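Local coordinates for type-2 ice-structuring protein (Brachyopsis rostratus, PDB 2ZIB), which binds to ice crystals and inhibits their growth, protecting fish blood from freezing at subzero seawater temperatures, at residues 13-25 / 46-60. Sequence-based numbering, arbitrary orientation.
Sequences GWTLHGQRCFYSE and ASIHSLEEQLYIKDI
Tyr-56 and His-17 each carry CG anti to the backbone N (chi1 175° and 174°), and their side chains lie alongside each other, pointing opposite ways. The methylene of His-17 thereby sits over the centre of the phenol ring, a CH-pi contact with CB 3.5 Å from the Tyr-56 centroid. Phe-22 completes the aromatic cluster, its CD1 lying 3.6 Å from Tyr-56 CE2, while its CE2 touches Ile-57 CD1 of helix 51-60. Tyrosine suits this place because it offers a broad apolar ring yet ends in a hydroxyl: Tyr-56 OH lies 2.8 Å from Thr-15 OG1 in a hydrogen bond, and a water links it to Leu-16 O. Near the N-terminus of the helix, Arg-20, bent at chi3 (73°), presents a flat group with N-H donors enough for a carbonyl and a carboxylate at once. Arg-20 NH1 and NH2 both grip Ser-47 O, at 2.9 and 3.1 Å, from the same face of the carbonyl plane. Arg-20 NH1 also forms a salt bridge with Glu-53 OE2 (2.9 Å), met from above the carboxylate plane. Glu-53 OE1 accepts from His-49 N at 2.8 Å, and a water joins OE2 to His-17 ND1. Ser-47 OG accepts from His-49 NE2 and is also hydrogen-bonded to Asp-82, as His-49 ND1 is to Asp-87. The hairpin's type II' turn, with Gly-18 suiting its positive phi, thus packs against the second helix of the C-type lectin fold. Beside the aromatic centre, Arg-20 probably offsets the Glu-53 charge, and partners on both carboxylate oxygens are consistent with a fixed orientation.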
ATOM      1  N   GLY A  13     -10.325   2.501  14.604  1.00 10.58           N
ATOM      2  CA  GLY A  13      -9.321   3.236  13.860  1.00 11.12           C
ATOM      3  C   GLY A  13      -9.113   2.675  12.458  1.00 10.24           C
ATOM      4  O   GLY A  13      -8.578   3.392  11.622  1.00 12.06           O
ATOM      5  N   TRP A  14      -9.603   1.475  12.175  1.00 10.03           N
ATOM      6  CA  TRP A  14      -9.461   0.845  10.865  1.00  9.32           C
ATOM      7  C   TRP A  14     -10.823   0.810  10.197  1.00 10.18           C
ATOM      8  O   TRP A  14     -11.870   0.765  10.893  1.00 11.52           O
ATOM      9  CB  TRP A  14      -8.923  -0.576  11.082  1.00  8.35           C
ATOM     10  CG  TRP A  14      -7.579  -0.676  11.683  1.00  7.16           C
ATOM     11  CD1 TRP A  14      -7.191  -0.248  12.927  1.00  9.53           C
ATOM     12  CD2 TRP A  14      -6.426  -1.257  11.077  1.00  6.83           C
ATOM     13  NE1 TRP A  14      -5.860  -0.525  13.118  1.00  9.53           N
ATOM     14  CE2 TRP A  14      -5.356  -1.133  11.993  1.00  8.00           C
ATOM     15  CE3 TRP A  14      -6.167  -1.815   9.804  1.00  7.91           C
ATOM     16  CZ2 TRP A  14      -4.041  -1.583  11.694  1.00  9.06           C
ATOM     17  CZ3 TRP A  14      -4.879  -2.289   9.514  1.00  8.34           C
ATOM     18  CH2 TRP A  14      -3.839  -2.176  10.470  1.00  8.85           C
ATOM     19  N   THR A  15     -10.843   0.739   8.870  1.00  9.92           N
ATOM     20  CA  THR A  15     -12.092   0.753   8.109  1.00 10.92           C
ATOM     21  C   THR A  15     -12.215  -0.474   7.242  1.00  9.35           C
ATOM     22  O   THR A  15     -11.209  -1.008   6.721  1.00 10.51           O
ATOM     23  CB  THR A  15     -12.208   2.026   7.277  1.00 12.04           C
ATOM     24  OG1 THR A  15     -11.085   2.146   6.364  1.00 12.88           O
ATOM     25  CG2 THR A  15     -12.239   3.230   8.172  1.00 13.35           C
ATOM     26  N   LEU A  16     -13.453  -0.929   7.084  1.00 11.12           N
ATOM     27  CA  LEU A  16     -13.738  -2.181   6.424  1.00 11.62           C
ATOM     28  C   LEU A  16     -13.993  -2.019   4.920  1.00 12.02           C
ATOM     29  O   LEU A  16     -14.791  -1.183   4.501  1.00 14.58           O
ATOM     30  CB  LEU A  16     -14.996  -2.793   7.112  1.00 12.28           C
ATOM     31  CG  LEU A  16     -15.452  -4.140   6.543  1.00 13.37           C
ATOM     32  CD1 LEU A  16     -14.458  -5.281   6.774  1.00 14.00           C
ATOM     33  CD2 LEU A  16     -16.776  -4.503   7.150  1.00 15.46           C
ATOM     34  N   HIS A  17     -13.319  -2.831   4.111  1.00 11.82           N
ATOM     35  CA  HIS A  17     -13.725  -3.028   2.718  1.00 13.24           C
ATOM     36  C   HIS A  17     -13.624  -4.499   2.400  1.00 13.52           C
ATOM     37  O   HIS A  17     -12.553  -5.090   2.516  1.00 13.70           O
ATOM     38  CB  HIS A  17     -12.834  -2.243   1.707  1.00 13.87           C
ATOM     39  CG  HIS A  17     -13.171  -2.568   0.278  1.00 15.85           C
ATOM     40  ND1 HIS A  17     -12.545  -3.567  -0.445  1.00 18.92           N
ATOM     41  CD2 HIS A  17     -14.174  -2.114  -0.506  1.00 18.26           C
ATOM     42  CE1 HIS A  17     -13.111  -3.674  -1.636  1.00 21.48           C
ATOM     43  NE2 HIS A  17     -14.134  -2.837  -1.679  1.00 20.84           N
ATOM     44  N   GLY A  18     -14.740  -5.140   2.018  1.00 14.61           N
ATOM     45  CA  GLY A  18     -14.698  -6.554   1.719  1.00 15.43           C
ATOM     46  C   GLY A  18     -14.311  -7.363   2.937  1.00 14.03           C
ATOM     47  O   GLY A  18     -14.978  -7.264   4.008  1.00 15.91           O
ATOM     48  N   GLN A  19     -13.250  -8.154   2.796  1.00 14.21           N
ATOM     49  CA  GLN A  19     -12.779  -9.016   3.886  1.00 13.51           C
ATOM     50  C   GLN A  19     -11.567  -8.389   4.615  1.00 11.76           C
ATOM     51  O   GLN A  19     -10.877  -9.090   5.376  1.00 11.74           O
ATOM     52  CB  GLN A  19     -12.353 -10.354   3.285  1.00 16.46           C
ATOM     53  CG  GLN A  19     -13.479 -11.106   2.532  1.00 21.92           C
ATOM     54  CD  GLN A  19     -14.575 -11.437   3.488  1.00 27.39           C
ATOM     55  OE1 GLN A  19     -15.682 -10.889   3.381  1.00 31.85           O
ATOM     56  NE2 GLN A  19     -14.271 -12.295   4.474  1.00 29.98           N
ATOM     57  N   ARG A  20     -11.252  -7.117   4.329  1.00 10.41           N
ATOM     58  CA  ARG A  20     -10.025  -6.485   4.852  1.00  9.61           C
ATOM     59  C   ARG A  20     -10.329  -5.215   5.625  1.00  9.60           C
ATOM     60  O   ARG A  20     -11.348  -4.543   5.382  1.00 10.51           O
ATOM     61  CB  ARG A  20      -9.081  -6.204   3.668  1.00 10.76           C
ATOM     62  CG  ARG A  20      -8.697  -7.462   2.878  1.00 11.71           C
ATOM     63  CD  ARG A  20      -7.932  -7.104   1.614  1.00 12.58           C
ATOM     64  NE  ARG A  20      -6.578  -6.678   1.929  1.00 12.93           N
ATOM     65  CZ  ARG A  20      -5.781  -6.060   1.038  1.00 12.52           C
ATOM     66  NH1 ARG A  20      -6.241  -5.673  -0.146  1.00 12.07           N
ATOM     67  NH2 ARG A  20      -4.528  -5.773   1.393  1.00 14.13           N
ATOM     68  N   CYS A  21      -9.383  -4.875   6.510  1.00  8.63           N
ATOM     69  CA  CYS A  21      -9.421  -3.637   7.288  1.00  9.07           C
ATOM     70  C   CYS A  21      -8.226  -2.783   6.927  1.00  8.45           C
ATOM     71  O   CYS A  21      -7.122  -3.319   6.724  1.00  8.76           O
ATOM     72  CB  CYS A  21      -9.358  -3.953   8.798  1.00  9.91           C
ATOM     73  SG  CYS A  21     -10.779  -4.864   9.373  1.00 10.17           S
ATOM     74  N   PHE A  22      -8.462  -1.472   6.824  1.00  7.93           N
ATOM     75  CA  PHE A  22      -7.443  -0.524   6.354  1.00  8.12           C
ATOM     76  C   PHE A  22      -7.197   0.543   7.405  1.00  8.34           C
ATOM     77  O   PHE A  22      -8.119   1.001   8.078  1.00  9.05           O
ATOM     78  CB  PHE A  22      -7.900   0.095   5.033  1.00  9.46           C
ATOM     79  CG  PHE A  22      -7.969  -0.914   3.926  1.00  9.07           C
ATOM     80  CD1 PHE A  22      -9.108  -1.724   3.759  1.00 10.31           C
ATOM     81  CD2 PHE A  22      -6.880  -1.115   3.077  1.00  9.81           C
ATOM     82  CE1 PHE A  22      -9.159  -2.681   2.763  1.00 11.10           C
ATOM     83  CE2 PHE A  22      -6.914  -2.102   2.056  1.00 10.36           C
ATOM     84  CZ  PHE A  22      -8.065  -2.869   1.897  1.00 10.46           C
ATOM     85  N   TYR A  23      -5.947   0.947   7.527  1.00  7.65           N
ATOM     86  CA  TYR A  23      -5.528   2.002   8.454  1.00  8.27           C
ATOM     87  C   TYR A  23      -4.766   3.087   7.739  1.00  7.80           C
ATOM     88  O   TYR A  23      -3.755   2.807   7.112  1.00  8.91           O
ATOM     89  CB  TYR A  23      -4.639   1.386   9.541  1.00  9.24           C
ATOM     90  CG  TYR A  23      -4.265   2.428  10.580  1.00  9.38           C
ATOM     91  CD1 TYR A  23      -5.195   2.812  11.526  1.00 13.20           C
ATOM     92  CD2 TYR A  23      -3.031   3.047  10.580  1.00 10.16           C
ATOM     93  CE1 TYR A  23      -4.892   3.788  12.470  1.00 15.11           C
ATOM     94  CE2 TYR A  23      -2.682   4.046  11.508  1.00 11.38           C
ATOM     95  CZ  TYR A  23      -3.644   4.415  12.434  1.00 13.30           C
ATOM     96  OH  TYR A  23      -3.372   5.386  13.367  1.00 19.29           O
ATOM     97  N   SER A  24      -5.255   4.316   7.869  1.00  8.51           N
ATOM     98  CA  SER A  24      -4.593   5.454   7.266  1.00  8.68           C
ATOM     99  C   SER A  24      -3.623   6.049   8.283  1.00  8.94           C
ATOM    100  O   SER A  24      -4.060   6.605   9.283  1.00 10.44           O
ATOM    101  CB  SER A  24      -5.649   6.465   6.788  1.00 10.26           C
ATOM    102  OG  SER A  24      -4.989   7.574   6.234  1.00 12.67           O
ATOM    103  N   GLU A  25      -2.320   5.881   8.022  1.00  8.06           N
ATOM    104  CA  GLU A  25      -1.266   6.418   8.860  1.00  8.65           C
ATOM    105  C   GLU A  25      -0.865   7.788   8.324  1.00  8.87           C
ATOM    106  O   GLU A  25      -0.195   7.915   7.280  1.00  8.11           O
ATOM    107  CB  GLU A  25      -0.052   5.478   8.856  1.00  8.20           C
ATOM    108  CG  GLU A  25       1.146   6.019   9.644  1.00  9.05           C
ATOM    109  CD  GLU A  25       0.799   6.315  11.082  1.00  9.54           C
ATOM    110  OE1 GLU A  25       0.688   5.355  11.883  1.00  9.99           O
ATOM    111  OE2 GLU A  25       0.611   7.503  11.418  1.00 12.45           O
ATOM    112  N   ALA A  46      -0.575  -1.771   2.656  1.00  6.45           N
ATOM    113  CA  ALA A  46      -1.638  -2.403   1.880  1.00  7.66           C
ATOM    114  C   ALA A  46      -1.127  -2.935   0.555  1.00  6.79           C
ATOM    115  O   ALA A  46      -0.411  -2.254  -0.193  1.00  8.44           O
ATOM    116  CB  ALA A  46      -2.735  -1.386   1.613  1.00  9.04           C
ATOM    117  N   SER A  47      -1.602  -4.142   0.208  1.00  8.01           N
ATOM    118  CA  SER A  47      -1.544  -4.630  -1.168  1.00  7.39           C
ATOM    119  C   SER A  47      -2.882  -4.343  -1.844  1.00  9.12           C
ATOM    120  O   SER A  47      -3.926  -4.237  -1.176  1.00  9.29           O
ATOM    121  CB  SER A  47      -1.214  -6.115  -1.182  1.00  9.03           C
ATOM    122  OG  SER A  47      -2.268  -6.837  -0.572  1.00  9.19           O
ATOM    123  N   ILE A  48      -2.860  -4.223  -3.171  1.00  9.12           N
ATOM    124  CA  ILE A  48      -4.018  -3.818  -3.954  1.00  9.59           C
ATOM    125  C   ILE A  48      -4.216  -4.783  -5.113  1.00 10.36           C
ATOM    126  O   ILE A  48      -3.281  -5.075  -5.875  1.00 11.26           O
ATOM    127  CB  ILE A  48      -3.827  -2.392  -4.479  1.00  9.20           C
ATOM    128  CG1 ILE A  48      -3.526  -1.408  -3.334  1.00  9.63           C
ATOM    129  CG2 ILE A  48      -5.054  -1.971  -5.317  1.00 11.75           C
ATOM    130  CD1 ILE A  48      -3.438   0.053  -3.737  1.00 11.09           C
ATOM    131  N   HIS A  49      -5.430  -5.328  -5.225  1.00 11.24           N
ATOM    132  CA  HIS A  49      -5.655  -6.485  -6.118  1.00 12.75           C
ATOM    133  C   HIS A  49      -6.741  -6.269  -7.134  1.00 13.42           C
ATOM    134  O   HIS A  49      -7.058  -7.192  -7.876  1.00 15.97           O
ATOM    135  CB  HIS A  49      -5.972  -7.721  -5.267  1.00 13.01           C
ATOM    136  CG  HIS A  49      -4.832  -8.066  -4.374  1.00 11.47           C
ATOM    137  ND1 HIS A  49      -3.704  -8.669  -4.864  1.00 11.99           N
ATOM    138  CD2 HIS A  49      -4.581  -7.766  -3.073  1.00 11.97           C
ATOM    139  CE1 HIS A  49      -2.803  -8.747  -3.896  1.00 12.00           C
ATOM    140  NE2 HIS A  49      -3.327  -8.225  -2.790  1.00 12.59           N
ATOM    141  N   SER A  50      -7.281  -5.059  -7.195  1.00 13.52           N
ATOM    142  CA  SER A  50      -8.329  -4.719  -8.176  1.00 14.42           C
ATOM    143  C   SER A  50      -8.482  -3.241  -8.254  1.00 14.98           C
ATOM    144  O   SER A  50      -8.087  -2.512  -7.335  1.00 14.27           O
ATOM    145  CB  SER A  50      -9.699  -5.300  -7.782  1.00 16.42           C
ATOM    146  OG  SER A  50     -10.140  -4.723  -6.586  1.00 17.72           O
ATOM    147  N   LEU A  51      -9.152  -2.775  -9.310  1.00 15.29           N
ATOM    148  CA  LEU A  51      -9.502  -1.367  -9.367  1.00 15.17           C
ATOM    149  C   LEU A  51     -10.457  -1.021  -8.257  1.00 16.10           C
ATOM    150  O   LEU A  51     -10.405   0.085  -7.727  1.00 14.90           O
ATOM    151  CB  LEU A  51     -10.107  -0.997 -10.735  1.00 16.01           C
ATOM    152  CG  LEU A  51     -10.425   0.505 -10.876  1.00 17.93           C
ATOM    153  CD1 LEU A  51      -9.277   1.523 -10.728  1.00 16.71           C
ATOM    154  CD2 LEU A  51     -11.127   0.725 -12.249  1.00 21.33           C
ATOM    155  N   GLU A  52     -11.323  -1.965  -7.875  1.00 16.22           N
ATOM    156  CA  GLU A  52     -12.197  -1.706  -6.724  1.00 18.06           C
ATOM    157  C   GLU A  52     -11.426  -1.331  -5.457  1.00 16.15           C
ATOM    158  O   GLU A  52     -11.783  -0.368  -4.762  1.00 15.34           O
ATOM    159  CB  GLU A  52     -13.034  -2.955  -6.464  1.00 19.39           C
ATOM    160  CG  GLU A  52     -14.117  -2.854  -5.423  1.00 24.62           C
ATOM    161  CD  GLU A  52     -15.114  -3.987  -5.601  1.00 30.40           C
ATOM    162  OE1 GLU A  52     -14.725  -5.183  -5.447  1.00 34.09           O
ATOM    163  OE2 GLU A  52     -16.272  -3.701  -5.945  1.00 30.99           O
ATOM    164  N   GLU A  53     -10.376  -2.084  -5.168  1.00 14.34           N
ATOM    165  CA  GLU A  53      -9.519  -1.766  -4.008  1.00 14.07           C
ATOM    166  C   GLU A  53      -8.772  -0.463  -4.198  1.00 13.42           C
ATOM    167  O   GLU A  53      -8.709   0.340  -3.277  1.00 12.40           O
ATOM    168  CB  GLU A  53      -8.563  -2.929  -3.750  1.00 13.86           C
ATOM    169  CG  GLU A  53      -9.256  -4.048  -2.999  1.00 14.18           C
ATOM    170  CD  GLU A  53      -8.322  -5.152  -2.587  1.00 13.87           C
ATOM    171  OE1 GLU A  53      -7.175  -5.225  -3.080  1.00 13.93           O
ATOM    172  OE2 GLU A  53      -8.709  -5.964  -1.701  1.00 16.58           O
ATOM    173  N   GLN A  54      -8.252  -0.235  -5.402  1.00 12.36           N
ATOM    174  CA  GLN A  54      -7.556   1.012  -5.741  1.00 13.01           C
ATOM    175  C   GLN A  54      -8.460   2.179  -5.400  1.00 13.54           C
ATOM    176  O   GLN A  54      -8.043   3.154  -4.795  1.00 12.40           O
ATOM    177  CB  GLN A  54      -7.179   1.015  -7.230  1.00 12.31           C
ATOM    178  CG  GLN A  54      -6.606   2.335  -7.764  1.00 11.91           C
ATOM    179  CD  GLN A  54      -5.166   2.621  -7.315  1.00  9.71           C
ATOM    180  OE1 GLN A  54      -4.498   1.755  -6.724  1.00 10.03           O
ATOM    181  NE2 GLN A  54      -4.689   3.828  -7.576  1.00 10.24           N
ATOM    182  N   LEU A  55      -9.714   2.114  -5.870  1.00 13.87           N
ATOM    183  CA  LEU A  55     -10.624   3.223  -5.677  1.00 13.08           C
ATOM    184  C   LEU A  55     -11.057   3.363  -4.214  1.00 13.84           C
ATOM    185  O   LEU A  55     -11.219   4.476  -3.715  1.00 14.05           O
ATOM    186  CB  LEU A  55     -11.858   3.058  -6.597  1.00 15.10           C
ATOM    187  CG  LEU A  55     -11.579   3.172  -8.110  1.00 13.95           C
ATOM    188  CD1 LEU A  55     -12.890   2.810  -8.899  1.00 15.41           C
ATOM    189  CD2 LEU A  55     -11.028   4.592  -8.494  1.00 17.32           C
ATOM    190  N   TYR A  56     -11.245   2.243  -3.513  1.00 13.04           N
ATOM    191  CA  TYR A  56     -11.545   2.359  -2.085  1.00 14.53           C
ATOM    192  C   TYR A  56     -10.402   3.064  -1.324  1.00 14.26           C
ATOM    193  O   TYR A  56     -10.623   3.944  -0.492  1.00 14.60           O
ATOM    194  CB  TYR A  56     -11.747   0.957  -1.475  1.00 15.09           C
ATOM    195  CG  TYR A  56     -11.947   1.033   0.024  1.00 14.00           C
ATOM    196  CD1 TYR A  56     -13.203   1.380   0.543  1.00 16.54           C
ATOM    197  CD2 TYR A  56     -10.913   0.789   0.925  1.00 13.98           C
ATOM    198  CE1 TYR A  56     -13.428   1.512   1.932  1.00 17.32           C
ATOM    199  CE2 TYR A  56     -11.116   0.916   2.300  1.00 14.43           C
ATOM    200  CZ  TYR A  56     -12.362   1.258   2.799  1.00 16.34           C
ATOM    201  OH  TYR A  56     -12.548   1.361   4.163  1.00 18.61           O
ATOM    202  N   ILE A  57      -9.175   2.638  -1.580  1.00 14.27           N
ATOM    203  CA  ILE A  57      -8.026   3.219  -0.885  1.00 14.64           C
ATOM    204  C   ILE A  57      -7.831   4.670  -1.300  1.00 15.37           C
ATOM    205  O   ILE A  57      -7.589   5.531  -0.442  1.00 14.99           O
ATOM    206  CB  ILE A  57      -6.746   2.352  -1.108  1.00 13.76           C
ATOM    207  CG1 ILE A  57      -6.888   0.963  -0.444  1.00 14.13           C
ATOM    208  CG2 ILE A  57      -5.514   3.076  -0.604  1.00 14.95           C
ATOM    209  CD1 ILE A  57      -5.877  -0.107  -0.938  1.00 17.83           C
ATOM    210  N   LYS A  58      -7.983   4.960  -2.600  1.00 14.66           N
ATOM    211  CA  LYS A  58      -7.915   6.337  -3.085  1.00 16.33           C
ATOM    212  C   LYS A  58      -8.822   7.214  -2.261  1.00 16.62           C
ATOM    213  O   LYS A  58      -8.463   8.310  -1.883  1.00 16.94           O
ATOM    214  CB  LYS A  58      -8.344   6.357  -4.548  1.00 15.80           C
ATOM    215  CG  LYS A  58      -8.648   7.749  -5.097  1.00 16.28           C
ATOM    216  CD  LYS A  58      -9.328   7.678  -6.458  1.00 18.19           C
ATOM    217  CE  LYS A  58      -9.861   9.026  -6.905  1.00 19.57           C
ATOM    218  NZ  LYS A  58     -10.979   8.831  -7.875  1.00 21.20           N
ATOM    219  N   ASP A  59     -10.030   6.716  -1.968  1.00 16.19           N
ATOM    220  CA  ASP A  59     -10.995   7.538  -1.260  1.00 18.44           C
ATOM    221  C   ASP A  59     -10.696   7.726   0.205  1.00 19.13           C
ATOM    222  O   ASP A  59     -11.195   8.664   0.816  1.00 21.31           O
ATOM    223  CB  ASP A  59     -12.395   6.958  -1.439  1.00 19.12           C
ATOM    224  CG  ASP A  59     -12.887   7.047  -2.880  1.00 21.65           C
ATOM    225  OD1 ASP A  59     -12.288   7.772  -3.736  1.00 23.48           O
ATOM    226  OD2 ASP A  59     -13.868   6.374  -3.257  1.00 24.30           O
ATOM    227  N   ILE A  60      -9.826   6.903   0.776  1.00 19.67           N
ATOM    228  CA  ILE A  60      -9.470   7.080   2.181  1.00 21.62           C
ATOM    229  C   ILE A  60      -8.398   8.133   2.376  1.00 21.72           C
ATOM    230  O   ILE A  60      -8.458   8.912   3.330  1.00 22.65           O
ATOM    231  CB  ILE A  60      -9.016   5.707   2.792  1.00 23.20           C
ATOM    232  CG1 ILE A  60     -10.228   4.813   3.054  1.00 26.96           C
ATOM    233  CG2 ILE A  60      -8.110   5.923   4.065  1.00 22.79           C
ATOM    234  CD1 ILE A  60     -11.462   5.568   3.465  1.00 30.65           C
TER
HETATM  235  O   HOH W   1     -15.090   1.687   4.968  1.00 27.21           O
HETATM  236  O   HOH W   2     -10.521  -5.387   0.208  1.00 18.54           O
HETATM  237  O   HOH W   3      -1.787  -5.723   2.895  1.00 12.26           O
HETATM  238  O   HOH W   4      -6.972   9.270   5.860  1.00 31.74           O